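Local coordinates for phosphoribosylformylglycinamidine cyclo-ligase (Thermus thermophilus HB8, PDB 5AVM), which probably catalyses the ATP-dependent ring closure of formylglycinamidine ribonucleotide to aminoimidazole ribonucleotide in de novo purine biosynthesis, at residues V57-G62 and H86-L91. Numbering follows the deposited sequence.
Sequences VATTDG and HSVNDL
His86 turns a ring face to Asp61. CB and OD1 of Asp61 stand above that face, CB offset toward the rim, and the carboxylate plane is turned 41° from the ring. Asp61 OD1 comes within 3.3 Å of His86 NE2, but an N-H there would lie in the ring plane and not aim at it, so this is no hydrogen bond. CG of His86 lies anti to the backbone N (chi1 -179°), which carries the ring toward the strand. Ser87 brings its backbone: its CA is 3.7 Å from Asp61 OD2, and its O is 3.5 Å from Thr59 CG2. Asp90 OD2 sits near both Asp61 oxygens, 3.1 Å from OD1, and at the His86 ring edge. The two carboxylates, planes 61° apart, are like charges, two acceptors with no bond between them. Thr187 OG1, Leu83 O and His243 ND1 hydrogen-bond His86 ND1, Ser87 OG and Asp90 OD1. Leu91 ends the contact in apolar packing. Its CD1 lies 3.6 Å from Ala58 C, and its CG 4.3 Å from Val57 CG2. The CD1 spacing to Thr59 CG2 is unusually short, so the placement of this side chain may be imprecise. This packs helix 79-92 against strand 54-62, outermost in this chain's N-terminal domain sheet, with the second subunit against its other side. Glu137 of that subunit also nears Asp61 OD1. Such an acidic cluster is consistent with a metal site for ATP, as in AIR synthase relatives.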
ATOM      1  N   VAL B  57       0.746  -6.957 -13.524  1.00 16.71           N
ATOM      2  CA  VAL B  57      -0.475  -6.770 -12.765  1.00 15.64           C
ATOM      3  C   VAL B  57      -0.082  -6.627 -11.303  1.00 16.43           C
ATOM      4  O   VAL B  57       1.064  -6.865 -10.926  1.00 16.28           O
ATOM      5  CB  VAL B  57      -1.432  -7.978 -12.911  1.00 16.49           C
ATOM      6  CG1 VAL B  57      -1.948  -8.063 -14.333  1.00 16.91           C
ATOM      7  CG2 VAL B  57      -0.720  -9.259 -12.538  1.00 13.20           C
ATOM      8  N   ALA B  58      -1.028  -6.213 -10.476  1.00 17.46           N
ATOM      9  CA  ALA B  58      -0.749  -6.068  -9.061  1.00 18.63           C
ATOM     10  C   ALA B  58      -2.039  -5.828  -8.304  1.00 19.88           C
ATOM     11  O   ALA B  58      -3.090  -5.538  -8.888  1.00 20.30           O
ATOM     12  CB  ALA B  58       0.238  -4.911  -8.816  1.00 16.50           C
ATOM     13  N   THR B  59      -1.937  -5.949  -6.991  1.00 20.00           N
ATOM     14  CA  THR B  59      -3.067  -5.758  -6.110  1.00 19.42           C
ATOM     15  C   THR B  59      -2.476  -5.250  -4.800  1.00 19.98           C
ATOM     16  O   THR B  59      -1.307  -5.501  -4.508  1.00 19.49           O
ATOM     17  CB  THR B  59      -3.802  -7.117  -5.883  1.00 18.65           C
ATOM     18  OG1 THR B  59      -4.910  -6.933  -4.999  1.00 17.39           O
ATOM     19  CG2 THR B  59      -2.857  -8.149  -5.292  1.00 15.90           C
ATOM     20  N   THR B  60      -3.267  -4.504  -4.038  1.00 20.58           N
ATOM     21  CA  THR B  60      -2.830  -4.019  -2.740  1.00 21.06           C
ATOM     22  C   THR B  60      -3.955  -4.408  -1.772  1.00 22.50           C
ATOM     23  O   THR B  60      -5.135  -4.289  -2.107  1.00 22.99           O
ATOM     24  CB  THR B  60      -2.577  -2.490  -2.748  1.00 21.35           C
ATOM     25  OG1 THR B  60      -1.840  -2.141  -1.570  1.00 22.32           O
ATOM     26  CG2 THR B  60      -3.886  -1.701  -2.801  1.00 16.99           C
ATOM     27  N   ASP B  61      -3.596  -4.904  -0.590  1.00 22.94           N
ATOM     28  CA  ASP B  61      -4.594  -5.359   0.387  1.00 23.28           C
ATOM     29  C   ASP B  61      -4.181  -5.039   1.804  1.00 22.06           C
ATOM     30  O   ASP B  61      -3.074  -4.578   2.046  1.00 23.23           O
ATOM     31  CB  ASP B  61      -4.778  -6.883   0.308  1.00 23.12           C
ATOM     32  CG  ASP B  61      -5.482  -7.334  -0.949  1.00 23.93           C
ATOM     33  OD1 ASP B  61      -6.683  -7.040  -1.096  1.00 28.58           O
ATOM     34  OD2 ASP B  61      -4.840  -7.989  -1.792  1.00 25.55           O
ATOM     35  N   GLY B  62      -5.084  -5.321   2.733  1.00 22.15           N
ATOM     36  CA  GLY B  62      -4.819  -5.103   4.140  1.00 23.41           C
ATOM     37  C   GLY B  62      -5.296  -6.328   4.892  1.00 24.82           C
ATOM     38  O   GLY B  62      -6.194  -7.024   4.422  1.00 25.86           O
ATOM     39  N   HIS B  86      -3.729 -13.555   0.986  1.00 20.01           N
ATOM     40  CA  HIS B  86      -4.876 -12.807   0.492  1.00 19.62           C
ATOM     41  C   HIS B  86      -4.425 -12.068  -0.763  1.00 21.43           C
ATOM     42  O   HIS B  86      -5.174 -11.935  -1.728  1.00 20.88           O
ATOM     43  CB  HIS B  86      -5.345 -11.828   1.571  1.00 19.88           C
ATOM     44  CG  HIS B  86      -6.544 -11.011   1.191  1.00 20.33           C
ATOM     45  ND1 HIS B  86      -7.471 -10.588   2.117  1.00 21.22           N
ATOM     46  CD2 HIS B  86      -6.931 -10.481   0.008  1.00 20.69           C
ATOM     47  CE1 HIS B  86      -8.375  -9.827   1.525  1.00 19.48           C
ATOM     48  NE2 HIS B  86      -8.068  -9.746   0.244  1.00 20.51           N
ATOM     49  N   SER B  87      -3.179 -11.599  -0.743  1.00 22.69           N
ATOM     50  CA  SER B  87      -2.598 -10.877  -1.875  1.00 23.72           C
ATOM     51  C   SER B  87      -2.387 -11.824  -3.057  1.00 23.32           C
ATOM     52  O   SER B  87      -2.638 -11.465  -4.209  1.00 23.83           O
ATOM     53  CB  SER B  87      -1.251 -10.242  -1.474  1.00 25.53           C
ATOM     54  OG  SER B  87      -1.400  -9.295  -0.419  1.00 28.38           O
ATOM     55  N   VAL B  88      -1.916 -13.031  -2.767  1.00 21.98           N
ATOM     56  CA  VAL B  88      -1.684 -14.022  -3.802  1.00 20.99           C
ATOM     57  C   VAL B  88      -2.988 -14.382  -4.517  1.00 21.66           C
ATOM     58  O   VAL B  88      -3.017 -14.493  -5.741  1.00 23.40           O
ATOM     59  CB  VAL B  88      -1.038 -15.305  -3.208  1.00 21.22           C
ATOM     60  CG1 VAL B  88      -1.033 -16.427  -4.236  1.00 20.81           C
ATOM     61  CG2 VAL B  88       0.387 -15.008  -2.761  1.00 20.02           C
ATOM     62  N   ASN B  89      -4.068 -14.544  -3.757  1.00 21.70           N
ATOM     63  CA  ASN B  89      -5.356 -14.916  -4.333  1.00 20.66           C
ATOM     64  C   ASN B  89      -5.994 -13.842  -5.193  1.00 20.07           C
ATOM     65  O   ASN B  89      -6.592 -14.154  -6.214  1.00 21.02           O
ATOM     66  CB  ASN B  89      -6.344 -15.337  -3.239  1.00 22.28           C
ATOM     67  CG  ASN B  89      -5.995 -16.681  -2.608  1.00 25.03           C
ATOM     68  OD1 ASN B  89      -5.032 -17.348  -3.013  1.00 26.03           O
ATOM     69  ND2 ASN B  89      -6.781 -17.086  -1.607  1.00 23.81           N
ATOM     70  N   ASP B  90      -5.893 -12.583  -4.783  1.00 21.80           N
ATOM     71  CA  ASP B  90      -6.472 -11.496  -5.575  1.00 22.30           C
ATOM     72  C   ASP B  90      -5.815 -11.434  -6.950  1.00 22.52           C
ATOM     73  O   ASP B  90      -6.413 -10.958  -7.922  1.00 23.48           O
ATOM     74  CB  ASP B  90      -6.305 -10.157  -4.850  1.00 22.58           C
ATOM     75  CG  ASP B  90      -7.512  -9.801  -3.997  1.00 24.36           C
ATOM     76  OD1 ASP B  90      -8.372 -10.683  -3.775  1.00 24.07           O
ATOM     77  OD2 ASP B  90      -7.605  -8.636  -3.548  1.00 27.57           O
ATOM     78  N   LEU B  91      -4.580 -11.929  -7.018  1.00 22.03           N
ATOM     79  CA  LEU B  91      -3.818 -11.955  -8.257  1.00 22.94           C
ATOM     80  C   LEU B  91      -4.182 -13.209  -9.054  1.00 23.43           C
ATOM     81  O   LEU B  91      -4.334 -13.147 -10.272  1.00 22.96           O
ATOM     82  CB  LEU B  91      -2.313 -11.920  -7.953  1.00 21.88           C
ATOM     83  CG  LEU B  91      -1.503 -10.790  -8.605  1.00 23.66           C
ATOM     84  CD1 LEU B  91      -1.990  -9.436  -8.116  1.00 23.01           C
ATOM     85  CD2 LEU B  91      -0.039 -10.959  -8.269  1.00 23.85           C
TER